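Local coordinates for cystathionine gamma-lyase (Saccharomyces cerevisiae, PDB 1N8P), which binds pyridoxal-5'-phosphate as a member of the Cys/Met metabolism family of PLP-dependent enzymes, which share the aminotransferase-like fold, at residues S80-T85 against G214-N219; A84-S89 against A194-H199; N125-D130 against K153-Q158; K159-I164 against V173-D178; S183-N188 against D301-G306. All blocks are in the same frame, centred on the assembly; numbering follows the deposited sequence.

Interaction 1 (S80-T85 against G214-N219). With PLP (pyridoxal-5'-phosphate), chain E.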
# COMPACT_ATOMS: atom_id res chain seq x y z
N SER A 80 4.85 -0.70 -22.73
CA SER A 80 3.92 -0.67 -23.84
C SER A 80 3.18 0.64 -24.06
O SER A 80 3.02 1.08 -25.20
CB SER A 80 2.89 -1.79 -23.69
OG SER A 80 3.55 -3.03 -23.69
N ALA A 81 2.70 1.24 -22.98
CA ALA A 81 1.98 2.50 -23.05
C ALA A 81 2.94 3.61 -23.50
O ALA A 81 2.53 4.55 -24.17
CB ALA A 81 1.41 2.84 -21.69
N THR A 82 4.21 3.45 -23.12
CA THR A 82 5.28 4.39 -23.41
C THR A 82 5.69 4.33 -24.87
O THR A 82 6.12 5.33 -25.46
CB THR A 82 6.51 4.10 -22.51
OG1 THR A 82 6.15 4.28 -21.14
CG2 THR A 82 7.65 5.01 -22.83
N THR A 83 5.58 3.15 -25.45
CA THR A 83 5.92 2.96 -26.86
C THR A 83 4.72 3.48 -27.62
O THR A 83 4.85 4.02 -28.73
CB THR A 83 6.09 1.48 -27.18
OG1 THR A 83 7.29 0.99 -26.57
CG2 THR A 83 6.15 1.26 -28.67
N ALA A 84 3.55 3.31 -27.01
CA ALA A 84 2.29 3.72 -27.61
C ALA A 84 2.17 5.22 -27.76
O ALA A 84 1.73 5.70 -28.80
CB ALA A 84 1.12 3.18 -26.80
N THR A 85 2.53 5.95 -26.72
CA THR A 85 2.44 7.39 -26.75
C THR A 85 3.39 7.89 -27.83
O THR A 85 3.08 8.84 -28.55
CB THR A 85 2.81 7.98 -25.39
OG1 THR A 85 1.95 7.38 -24.41
CG2 THR A 85 2.64 9.51 -25.37
N GLY A 214 6.40 2.21 -17.10
CA GLY A 214 7.38 2.50 -18.14
C GLY A 214 7.79 3.96 -18.08
O GLY A 214 7.03 4.83 -17.63
N VAL A 215 9.00 4.27 -18.49
CA VAL A 215 9.43 5.67 -18.51
C VAL A 215 10.37 5.97 -19.67
O VAL A 215 11.12 5.10 -20.12
CB VAL A 215 10.14 6.10 -17.22
CG1 VAL A 215 9.17 6.07 -16.09
CG2 VAL A 215 11.35 5.21 -16.95
N LEU A 216 10.31 7.21 -20.15
CA LEU A 216 11.19 7.64 -21.23
C LEU A 216 11.89 8.88 -20.73
O LEU A 216 11.52 9.49 -19.71
CB LEU A 216 10.37 7.91 -22.51
CG LEU A 216 9.71 9.21 -23.03
CD1 LEU A 216 8.28 8.92 -23.55
CD2 LEU A 216 9.65 10.27 -21.96
N ALA A 217 12.96 9.23 -21.44
CA ALA A 217 13.72 10.44 -21.15
C ALA A 217 14.22 11.01 -22.49
O ALA A 217 14.50 10.25 -23.45
CB ALA A 217 14.88 10.13 -20.24
N THR A 218 14.29 12.34 -22.56
CA THR A 218 14.78 13.05 -23.73
C THR A 218 15.25 14.44 -23.33
O THR A 218 14.79 15.02 -22.34
CB THR A 218 13.74 13.25 -24.82
OG1 THR A 218 12.67 14.03 -24.31
CG2 THR A 218 13.20 11.93 -25.29
N ASN A 219 16.17 14.97 -24.12
CA ASN A 219 16.77 16.28 -23.93
C ASN A 219 16.04 17.27 -24.81
O ASN A 219 16.12 18.47 -24.61
CB ASN A 219 18.23 16.20 -24.32
CG ASN A 219 19.05 15.49 -23.29
OD1 ASN A 219 20.04 14.85 -23.60
ND2 ASN A 219 18.66 15.63 -22.04
N1 PLP E . 10.16 -4.08 -23.72
C2 PLP E . 11.17 -4.89 -23.25
C2A PLP E . 12.51 -4.72 -23.96
C3 PLP E . 10.82 -5.80 -22.13
O3 PLP E . 11.89 -6.52 -21.71
C4 PLP E . 9.50 -5.82 -21.59
C4A PLP E . 9.14 -6.77 -20.48
C5 PLP E . 8.50 -4.90 -22.20
C6 PLP E . 8.86 -4.06 -23.24
C5A PLP E . 7.10 -4.84 -21.59
O4P PLP E . 6.95 -3.85 -20.59
P PLP E . 5.55 -3.62 -19.93
O1P PLP E . 5.85 -2.72 -18.84
O2P PLP E . 5.08 -4.97 -19.45
O3P PLP E . 4.74 -3.11 -21.03

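Interaction 2 (A84-S89 against A194-H199)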
# COMPACT_ATOMS: atom_id res chain seq x y z
N ALA A 84 3.55 3.31 -27.01
CA ALA A 84 2.29 3.72 -27.61
C ALA A 84 2.17 5.22 -27.76
O ALA A 84 1.73 5.70 -28.80
CB ALA A 84 1.12 3.18 -26.80
N THR A 85 2.53 5.95 -26.72
CA THR A 85 2.44 7.39 -26.75
C THR A 85 3.39 7.89 -27.83
O THR A 85 3.08 8.84 -28.55
CB THR A 85 2.81 7.98 -25.39
OG1 THR A 85 1.95 7.38 -24.41
CG2 THR A 85 2.64 9.51 -25.37
N ILE A 86 4.54 7.24 -27.96
CA ILE A 86 5.51 7.65 -28.96
C ILE A 86 4.98 7.41 -30.38
O ILE A 86 5.15 8.25 -31.27
CB ILE A 86 6.85 6.92 -28.79
CG1 ILE A 86 7.44 7.19 -27.40
CG2 ILE A 86 7.83 7.41 -29.85
CD1 ILE A 86 8.86 6.55 -27.18
N LEU A 87 4.34 6.28 -30.61
CA LEU A 87 3.83 6.02 -31.93
C LEU A 87 2.63 6.90 -32.29
O LEU A 87 2.45 7.25 -33.46
CB LEU A 87 3.45 4.56 -32.06
CG LEU A 87 4.63 3.59 -31.99
CD1 LEU A 87 4.12 2.17 -31.90
CD2 LEU A 87 5.50 3.74 -33.21
N GLN A 88 1.81 7.27 -31.32
CA GLN A 88 0.64 8.09 -31.63
C GLN A 88 1.00 9.56 -31.71
O GLN A 88 0.18 10.38 -32.09
CB GLN A 88 -0.48 7.85 -30.60
CG GLN A 88 -0.26 8.47 -29.23
CD GLN A 88 -1.07 7.76 -28.13
OE1 GLN A 88 -1.20 8.27 -27.01
NE2 GLN A 88 -1.60 6.58 -28.44
N SER A 89 2.24 9.89 -31.35
CA SER A 89 2.70 11.27 -31.42
C SER A 89 3.19 11.48 -32.84
O SER A 89 3.49 12.61 -33.25
CB SER A 89 3.85 11.53 -30.42
OG SER A 89 5.10 11.01 -30.86
N ALA A 194 20.56 9.70 -29.82
CA ALA A 194 19.32 8.97 -29.69
C ALA A 194 18.42 10.09 -29.26
O ALA A 194 18.83 10.96 -28.49
CB ALA A 194 19.43 7.90 -28.59
N ASP A 195 17.20 10.12 -29.77
CA ASP A 195 16.30 11.20 -29.42
C ASP A 195 15.44 10.85 -28.23
O ASP A 195 15.01 11.75 -27.49
CB ASP A 195 15.45 11.56 -30.63
CG ASP A 195 16.28 11.99 -31.80
OD1 ASP A 195 16.93 13.05 -31.70
OD2 ASP A 195 16.30 11.28 -32.82
N ILE A 196 15.22 9.55 -28.02
CA ILE A 196 14.43 9.10 -26.88
C ILE A 196 14.94 7.76 -26.35
O ILE A 196 15.31 6.88 -27.13
CB ILE A 196 12.92 8.91 -27.22
CG1 ILE A 196 12.42 10.02 -28.11
CG2 ILE A 196 12.10 9.01 -25.97
CD1 ILE A 196 10.94 9.93 -28.39
N VAL A 197 14.93 7.63 -25.01
CA VAL A 197 15.32 6.41 -24.31
C VAL A 197 14.07 5.88 -23.67
O VAL A 197 13.43 6.60 -22.90
CB VAL A 197 16.25 6.66 -23.14
CG1 VAL A 197 17.48 5.80 -23.30
CG2 VAL A 197 16.59 8.11 -23.03
N VAL A 198 13.72 4.64 -23.99
CA VAL A 198 12.52 4.00 -23.43
C VAL A 198 12.94 2.91 -22.44
O VAL A 198 14.00 2.30 -22.58
CB VAL A 198 11.69 3.34 -24.55
CG1 VAL A 198 10.61 2.51 -23.96
CG2 VAL A 198 11.07 4.39 -25.42
N HIS A 199 12.13 2.67 -21.42
CA HIS A 199 12.43 1.63 -20.44
C HIS A 199 11.15 1.02 -19.97
O HIS A 199 10.11 1.68 -19.91
CB HIS A 199 13.05 2.16 -19.19
CG HIS A 199 14.46 2.60 -19.33
ND1 HIS A 199 15.52 1.75 -19.08
CD2 HIS A 199 15.00 3.81 -19.59
CE1 HIS A 199 16.65 2.43 -19.16
NE2 HIS A 199 16.36 3.68 -19.47

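Interaction 3 (N125-D130 against K153-Q158)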
# COMPACT_ATOMS: atom_id res chain seq x y z
N ASN A 125 16.41 -6.77 -39.66
CA ASN A 125 17.43 -7.35 -38.81
C ASN A 125 18.67 -6.69 -39.40
O ASN A 125 18.60 -6.15 -40.50
CB ASN A 125 17.45 -8.86 -39.01
CG ASN A 125 18.41 -9.55 -38.10
OD1 ASN A 125 19.60 -9.23 -38.07
ND2 ASN A 125 17.91 -10.52 -37.34
N ASP A 126 19.80 -6.69 -38.68
CA ASP A 126 21.00 -6.06 -39.22
C ASP A 126 20.61 -4.64 -39.65
O ASP A 126 20.34 -4.37 -40.82
CB ASP A 126 21.51 -6.86 -40.43
CG ASP A 126 22.95 -6.50 -40.83
OD1 ASP A 126 23.84 -6.51 -39.96
OD2 ASP A 126 23.18 -6.24 -42.03
N LEU A 127 20.57 -3.74 -38.67
CA LEU A 127 20.16 -2.36 -38.90
C LEU A 127 21.06 -1.53 -39.82
O LEU A 127 20.58 -0.98 -40.81
CB LEU A 127 20.02 -1.65 -37.55
CG LEU A 127 19.19 -0.38 -37.58
CD1 LEU A 127 17.82 -0.69 -38.16
CD2 LEU A 127 19.06 0.19 -36.18
N LEU A 128 22.35 -1.44 -39.49
CA LEU A 128 23.30 -0.64 -40.28
C LEU A 128 23.47 -0.96 -41.77
O LEU A 128 24.15 -0.23 -42.46
CB LEU A 128 24.66 -0.65 -39.61
CG LEU A 128 24.72 0.05 -38.25
CD1 LEU A 128 26.12 -0.03 -37.69
CD2 LEU A 128 24.31 1.50 -38.41
N ASN A 129 22.86 -2.03 -42.26
CA ASN A 129 22.98 -2.38 -43.67
C ASN A 129 21.69 -2.25 -44.47
O ASN A 129 21.72 -2.09 -45.69
CB ASN A 129 23.53 -3.79 -43.83
CG ASN A 129 24.99 -3.88 -43.44
OD1 ASN A 129 25.85 -3.28 -44.07
ND2 ASN A 129 25.27 -4.62 -42.38
N ASP A 130 20.55 -2.29 -43.80
CA ASP A 130 19.29 -2.19 -44.51
C ASP A 130 18.57 -0.90 -44.21
O ASP A 130 17.52 -0.60 -44.80
CB ASP A 130 18.40 -3.37 -44.15
CG ASP A 130 19.05 -4.70 -44.47
OD1 ASP A 130 20.08 -4.72 -45.19
OD2 ASP A 130 18.52 -5.74 -44.02
N LYS A 153 22.32 -9.12 -29.37
CA LYS A 153 23.10 -8.41 -30.39
C LYS A 153 23.20 -6.91 -30.11
O LYS A 153 22.21 -6.23 -30.01
CB LYS A 153 22.44 -8.62 -31.77
CG LYS A 153 23.14 -7.93 -32.93
CD LYS A 153 22.35 -8.02 -34.22
CE LYS A 153 22.14 -9.47 -34.64
NZ LYS A 153 21.22 -10.21 -33.71
N VAL A 154 24.41 -6.39 -29.99
CA VAL A 154 24.59 -4.98 -29.70
C VAL A 154 24.55 -4.15 -30.97
O VAL A 154 25.05 -4.59 -31.99
CB VAL A 154 25.92 -4.75 -29.00
CG1 VAL A 154 26.17 -3.29 -28.80
CG2 VAL A 154 25.91 -5.47 -27.67
N THR A 155 23.98 -2.95 -30.90
CA THR A 155 23.88 -2.05 -32.03
C THR A 155 24.55 -0.71 -31.70
O THR A 155 24.47 -0.20 -30.57
CB THR A 155 22.40 -1.76 -32.45
OG1 THR A 155 21.78 -2.95 -32.94
CG2 THR A 155 22.35 -0.71 -33.54
N ASP A 156 25.23 -0.13 -32.70
CA ASP A 156 25.91 1.15 -32.52
C ASP A 156 24.95 2.34 -32.69
O ASP A 156 24.65 2.79 -33.80
CB ASP A 156 27.09 1.28 -33.49
CG ASP A 156 28.09 2.35 -33.06
OD1 ASP A 156 27.67 3.48 -32.74
OD2 ASP A 156 29.29 2.05 -33.05
N ILE A 157 24.48 2.84 -31.56
CA ILE A 157 23.56 3.97 -31.56
C ILE A 157 24.08 5.17 -32.38
O ILE A 157 23.29 5.89 -32.97
CB ILE A 157 23.27 4.39 -30.10
CG1 ILE A 157 22.68 3.20 -29.36
CG2 ILE A 157 22.30 5.56 -30.07
CD1 ILE A 157 22.49 3.40 -27.89
N GLN A 158 25.39 5.35 -32.41
CA GLN A 158 26.00 6.46 -33.14
C GLN A 158 25.96 6.22 -34.65
O GLN A 158 25.47 7.07 -35.40
CB GLN A 158 27.45 6.64 -32.71
CG GLN A 158 28.00 7.95 -33.17
CD GLN A 158 27.14 9.06 -32.73
OE1 GLN A 158 27.29 9.58 -31.63
NE2 GLN A 158 26.20 9.44 -33.57

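Interaction 4 (K159-I164 against V173-D178). With PLP (pyridoxal-5'-phosphate), chain E.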
# COMPACT_ATOMS: atom_id res chain seq x y z
N LYS A 159 26.46 5.07 -35.10
CA LYS A 159 26.41 4.73 -36.52
C LYS A 159 24.97 4.93 -37.04
O LYS A 159 24.77 5.50 -38.11
CB LYS A 159 26.87 3.28 -36.76
CG LYS A 159 28.39 3.14 -36.94
CD LYS A 159 28.79 1.69 -37.18
CE LYS A 159 30.22 1.54 -37.71
NZ LYS A 159 31.33 2.01 -36.82
N VAL A 160 23.97 4.48 -36.29
CA VAL A 160 22.60 4.62 -36.73
C VAL A 160 22.12 6.07 -36.66
O VAL A 160 21.39 6.51 -37.54
CB VAL A 160 21.62 3.71 -35.93
CG1 VAL A 160 20.17 4.03 -36.27
CG2 VAL A 160 21.88 2.25 -36.27
N ALA A 161 22.49 6.82 -35.63
CA ALA A 161 22.04 8.21 -35.57
C ALA A 161 22.57 8.95 -36.79
O ALA A 161 21.86 9.71 -37.45
CB ALA A 161 22.55 8.88 -34.31
N ASP A 162 23.85 8.70 -37.08
CA ASP A 162 24.54 9.29 -38.21
C ASP A 162 23.88 8.87 -39.50
O ASP A 162 23.48 9.72 -40.29
CB ASP A 162 25.99 8.82 -38.24
CG ASP A 162 26.85 9.52 -37.22
OD1 ASP A 162 26.32 10.45 -36.56
OD2 ASP A 162 28.05 9.15 -37.11
N LEU A 163 23.78 7.57 -39.72
CA LEU A 163 23.16 7.01 -40.92
C LEU A 163 21.82 7.67 -41.20
O LEU A 163 21.39 7.74 -42.35
CB LEU A 163 22.95 5.51 -40.73
CG LEU A 163 22.81 4.61 -41.96
CD1 LEU A 163 24.12 4.61 -42.73
CD2 LEU A 163 22.48 3.19 -41.52
N ILE A 164 21.15 8.15 -40.16
CA ILE A 164 19.85 8.80 -40.32
C ILE A 164 20.01 10.22 -40.84
O ILE A 164 19.23 10.66 -41.68
CB ILE A 164 19.05 8.79 -38.97
CG1 ILE A 164 18.58 7.37 -38.65
CG2 ILE A 164 17.84 9.68 -39.05
CD1 ILE A 164 17.70 7.27 -37.43
N VAL A 173 13.44 12.56 -38.53
CA VAL A 173 13.39 11.16 -38.14
C VAL A 173 14.02 10.99 -36.78
O VAL A 173 15.23 11.11 -36.65
CB VAL A 173 14.13 10.27 -39.17
CG1 VAL A 173 14.31 8.85 -38.64
CG2 VAL A 173 13.32 10.22 -40.45
N ILE A 174 13.20 10.74 -35.75
CA ILE A 174 13.71 10.55 -34.40
C ILE A 174 14.11 9.09 -34.16
O ILE A 174 13.45 8.16 -34.61
CB ILE A 174 12.65 10.93 -33.33
CG1 ILE A 174 11.47 9.96 -33.38
CG2 ILE A 174 12.17 12.35 -33.57
CD1 ILE A 174 10.34 10.37 -32.49
N LEU A 175 15.20 8.91 -33.43
CA LEU A 175 15.70 7.59 -33.10
C LEU A 175 15.39 7.24 -31.62
O LEU A 175 15.79 7.96 -30.70
CB LEU A 175 17.22 7.55 -33.32
CG LEU A 175 18.01 6.30 -32.93
CD1 LEU A 175 17.62 5.18 -33.84
CD2 LEU A 175 19.49 6.57 -33.03
N VAL A 176 14.66 6.15 -31.41
CA VAL A 176 14.35 5.73 -30.04
C VAL A 176 15.14 4.47 -29.71
O VAL A 176 15.22 3.56 -30.54
CB VAL A 176 12.86 5.43 -29.87
CG1 VAL A 176 12.62 4.94 -28.50
CG2 VAL A 176 12.02 6.68 -30.12
N VAL A 177 15.73 4.41 -28.52
CA VAL A 177 16.49 3.23 -28.08
C VAL A 177 15.93 2.66 -26.78
O VAL A 177 15.83 3.37 -25.77
CB VAL A 177 17.96 3.54 -27.88
CG1 VAL A 177 18.67 2.34 -27.30
CG2 VAL A 177 18.60 3.87 -29.20
N ASP A 178 15.56 1.37 -26.84
CA ASP A 178 15.00 0.61 -25.71
C ASP A 178 16.19 0.20 -24.90
O ASP A 178 16.93 -0.69 -25.32
CB ASP A 178 14.31 -0.66 -26.20
CG ASP A 178 13.38 -1.25 -25.16
OD1 ASP A 178 13.81 -1.50 -24.01
OD2 ASP A 178 12.20 -1.48 -25.49
N1 PLP E . 10.16 -4.08 -23.72
C2 PLP E . 11.17 -4.89 -23.25
C2A PLP E . 12.51 -4.72 -23.96
C3 PLP E . 10.82 -5.80 -22.13
O3 PLP E . 11.89 -6.52 -21.71
C4 PLP E . 9.50 -5.82 -21.59
C4A PLP E . 9.14 -6.77 -20.48
C5 PLP E . 8.50 -4.90 -22.20
C6 PLP E . 8.86 -4.06 -23.24
C5A PLP E . 7.10 -4.84 -21.59
O4P PLP E . 6.95 -3.85 -20.59
P PLP E . 5.55 -3.62 -19.93
O1P PLP E . 5.85 -2.72 -18.84
O2P PLP E . 5.08 -4.97 -19.45
O3P PLP E . 4.74 -3.11 -21.03

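Interaction 5 (S183-N188 against D301-G306)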
# COMPACT_ATOMS: atom_id res chain seq x y z
N SER A 183 19.76 -0.91 -18.51
CA SER A 183 19.39 0.06 -17.47
C SER A 183 20.26 1.32 -17.39
O SER A 183 21.43 1.30 -17.74
CB SER A 183 19.51 -0.57 -16.12
OG SER A 183 20.80 -0.28 -15.64
N PRO A 184 19.70 2.43 -16.89
CA PRO A 184 20.51 3.64 -16.79
C PRO A 184 21.97 3.38 -16.36
O PRO A 184 22.89 3.93 -16.93
CB PRO A 184 19.74 4.47 -15.76
CG PRO A 184 18.30 4.17 -16.16
CD PRO A 184 18.33 2.67 -16.39
N TYR A 185 22.18 2.51 -15.40
CA TYR A 185 23.53 2.25 -14.91
C TYR A 185 24.58 1.87 -15.96
O TYR A 185 25.62 2.50 -16.07
CB TYR A 185 23.49 1.17 -13.80
CG TYR A 185 24.85 1.00 -13.13
CD1 TYR A 185 25.45 2.08 -12.48
CD2 TYR A 185 25.55 -0.20 -13.22
CE1 TYR A 185 26.72 1.99 -11.94
CE2 TYR A 185 26.83 -0.30 -12.68
CZ TYR A 185 27.41 0.82 -12.04
OH TYR A 185 28.70 0.79 -11.52
N ILE A 186 24.32 0.81 -16.72
CA ILE A 186 25.24 0.32 -17.71
C ILE A 186 25.38 1.19 -18.95
O ILE A 186 26.43 1.22 -19.55
CB ILE A 186 24.83 -1.11 -18.20
CG1 ILE A 186 24.90 -2.09 -17.02
CG2 ILE A 186 25.77 -1.58 -19.37
CD1 ILE A 186 24.53 -3.48 -17.40
N SER A 187 24.33 1.90 -19.33
CA SER A 187 24.42 2.71 -20.53
C SER A 187 23.46 3.89 -20.60
O SER A 187 22.40 3.90 -19.98
CB SER A 187 24.21 1.82 -21.73
OG SER A 187 24.30 2.56 -22.93
N ASN A 188 23.85 4.88 -21.39
CA ASN A 188 23.06 6.10 -21.58
C ASN A 188 22.97 6.44 -23.06
O ASN A 188 23.67 7.35 -23.54
CB ASN A 188 23.70 7.26 -20.82
CG ASN A 188 23.55 7.14 -19.34
OD1 ASN A 188 24.27 7.79 -18.59
ND2 ASN A 188 22.60 6.34 -18.90
N ASP A 301 32.03 0.35 -18.00
CA ASP A 301 33.03 -0.63 -17.61
C ASP A 301 33.01 -1.90 -18.42
O ASP A 301 33.71 -2.87 -18.11
CB ASP A 301 32.87 -0.95 -16.14
CG ASP A 301 33.17 0.24 -15.27
OD1 ASP A 301 34.27 0.79 -15.41
OD2 ASP A 301 32.31 0.63 -14.46
N ALA A 302 32.23 -1.87 -19.49
CA ALA A 302 32.07 -3.00 -20.40
C ALA A 302 31.25 -4.14 -19.76
O ALA A 302 31.48 -5.32 -20.06
CB ALA A 302 33.43 -3.51 -20.85
N LEU A 303 30.31 -3.76 -18.89
CA LEU A 303 29.46 -4.72 -18.20
C LEU A 303 28.51 -5.32 -19.24
O LEU A 303 27.91 -4.58 -20.02
CB LEU A 303 28.69 -4.03 -17.08
CG LEU A 303 29.52 -3.50 -15.89
CD1 LEU A 303 28.69 -2.60 -14.98
CD2 LEU A 303 30.05 -4.66 -15.13
N GLY A 304 28.40 -6.64 -19.26
CA GLY A 304 27.55 -7.30 -20.23
C GLY A 304 26.08 -7.31 -19.91
O GLY A 304 25.23 -7.52 -20.77
N GLY A 305 25.76 -7.08 -18.65
CA GLY A 305 24.35 -7.05 -18.26
C GLY A 305 24.04 -8.23 -17.37
O GLY A 305 24.95 -8.81 -16.79
N GLY A 306 22.76 -8.57 -17.27
CA GLY A 306 22.34 -9.70 -16.45
C GLY A 306 21.68 -10.80 -17.26
O GLY A 306 21.32 -11.82 -16.72

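Interaction 1 (S80-T85 against G214-N219)
Thr82 meets Gly214 and Leu216 where helix 79-88 lies on the large mixed sheet of the PLP-dependent aminotransferase-like fold. The threonine CG2, anti to the backbone N, crosses the Leu216 side chain obliquely and lies 4.0 Å from Leu216 CB, with Leu216 CD1 equally near. Its OG1 turns back beside its own backbone N (chi1 -63°) and rests 3.5 Å from Gly214 C. A threonine suits this place because the methyl goes to the leucine while the hydroxyl is hydrogen-bonded back to Ser78 O, just ahead of the helix, so a buried oxygen has a partner. Gly214 suits the other side: a CB would point toward the helix, at Thr82 OG1, and its absence lets the threonine settle against the strand backbone. Leu216 also packs on Ile196 of the next strand and Leu227 of helix 221-234. One turn further on, Thr85 sends both its N and its OG1 to Ala81 O, from opposite faces of the carbonyl plane. At the cofactor end of the helix, Ser80 grips one phosphate oxygen twice: Ser80 OG lies 2.9 Å from PLP O3P, and Ser80 N reaches PLP O3P at 3.0 Å with a nearly straight N-H...O angle of 176°.

Interaction 2 (A84-S89 against A194-H199)
Ile86 contributes more than half of the area buried here, and it does so through a single methyl. Its side chain is extended (chi2 -176°), which carries CD1 off the helix and down onto the sheet, between two residues of strand 196-200. There Ile86 CD1 meets Val198 CG2 tip to tip at 3.6 Å, and it faces Ile196 CD1, also tip to tip, at 4.1 Å. Ile196 and Val198 are two apart on the strand, so both point toward the helix while Val197 between them points the other way. With Ile86 CA 9.3 Å from Ile196 CA, both isoleucines must extend to CD1 to meet, whereas Val198 needs only its CG2 branch. All three are branched, apolar and buried, which suits a contact made through methyl groups. Neighbours extend it: Leu141 and Trp143 of strand 139-144 also pack on Ile86, and Leu216 touches Ile196. Just past Ile86, Ser89 OG donates to Ile86 O at 2.8 Å, occupying a carbonyl near the end of the helix. Such apolar packing belongs to the alpha/beta layering of the PLP-dependent aminotransferase-like fold, in which helices cover the central mixed sheet.

Interaction 3 (N125-D130 against K153-Q158)
Leu127 and Thr155 pack together beside the central sheet of the alpha/beta PLP-dependent fold, where helix 127-134 passes the connection leading into helix 157-167. The apolar part of the contact is small. Leu127 CD2 lies 4.3 Å from Thr155 CG2, both side chains pointing across, and Ile144 of strand 139-144 supports the pair from the sheet. Leu128 also points across and goes on to pack against Val160 and Leu163. The second meeting is between two polar side chains. Asn125 OD1 comes 4.3 Å from Lys153 CE, a contact with the aliphatic part of the lysine; the ammonium itself is salt-bridged to Asp101. A lysine suits the place because it is long enough to pass Asn125 and still bring its ammonium to Asp101. The remaining polar interactions shape each segment from within. Asp156 is the N-cap of helix 157-167: Asp156 OD1 takes a weak bond from Gln158 N at 3.0 Å and also a hydrogen bond from Lys159 N, while its OD2 forms a salt bridge with Lys297, so the carboxylate links the helix start to helix 292-298. In the opposite segment Asn129 ND2 donates to Asp126 OD2 at 2.7 Å, reaching its syn side 26° out of the carboxylate plane.

Interaction 4 (K159-I164 against V173-D178)
Ile164 is the largest bump on the helix side, its two ends fitting against Val173, just ahead of the strand, and Leu175 within it. Its CG2 branch presses on Val173, with Ile164 CG2 3.6 Å from Val173 CG1, and the CD1 end reaches along to lie 4.1 Å from Leu175 CB. The valine answers with its CG1, anti to the backbone N (chi1 169°), which rests against both methyls of the isoleucine. Leu175 rises from the strand into the groove between Val160, Ala161 and Ile164. Its forked end is split: Leu175 CD1 sits 3.7 Å from Val160 CG1, the two side chains crossing at about a right angle, while Leu175 CD2 lies over the helix backbone, 4.0 Å from Ala161 CA. Alanine, with its short side chain, leaves a shallow hollow for that methyl. Helix 157-167 is the connection of a beta-alpha-beta crossover between strand 139-144 and strand 174-178, and runs nearly antiparallel to the strand it precedes (163°). Val142 and Ile144 continue the packing under Ile164 and Leu175. The strand leads on to Asp178, whose OD1 is hydrogen-bonded to Thr180 OG1, and Asp178 OD2 is 3.7 Å from PLP N1.

Interaction 5 (S183-N188 against D301-G306)
Ile186 and Leu303 form the centre of this contact, where the short helix after strand 174-178 meets the loop that leads to strand 307-312. Ile186 points across and touches with both branches: its CG2 rests 3.7 Å from Leu303 O, while its extended CD1 reaches further along the loop to 3.7 Å from Gly305 CA. Gly305 suits that spot because of its backbone angles: at a phi of 112° a CB would jam against the preceding carbonyl O. Beside this, Tyr185 brings its ring to Leu303, CG anti to the backbone N (chi1 -172°), and Leu303 CD1 meets it at a slant, 3.7 Å from Tyr185 CE2. In the next shell, Val257 of helix 253-271 packs on both Tyr185 and Ile186, and Phe8 meets the tyrosine ring edge-to-face. Residues at and just after the end of helix 292-298 hold segment 183-188: Arg300 pairs with the backbone of Ile186 and sends its NE to Tyr185 O, and Ser187 OG bonds to Gln298 O. A separate bond, His299 ND1 to Leu303 O, steadies the loop. Asp301 forms a salt bridge with Arg258. Between the two segments themselves the contact is therefore apolar and depends on shape, whereas its relative placement probably owes much to the surrounding polar bonds, which also give the carbonyls of Tyr185 and Leu303 their partners.

Interactions 1 and 2 share helix 79-88, and their centres are 5 Å apart; strands 214-218 and 196-200 are neighbours, joined where Ala217 N meets Val197 O at 3.1 Å. Strand 196-200 in turn borders strand 174-178, so interaction 4 continues the same sheet, with Ile196 O 2.9 Å from Val177 N. Interaction 3 takes in the start of helix 157-167, about 10 Å from interaction 4 between centres, and Leu127 and Leu128 pack on Val160. Interactions 1 and 4 approach PLP from different ends, Ser80 at the phosphate and Asp178 beside the pyridine ring, near N1 and C2A. Interaction 5 is more remote, yet Pro184 packs on His199 of interaction 2.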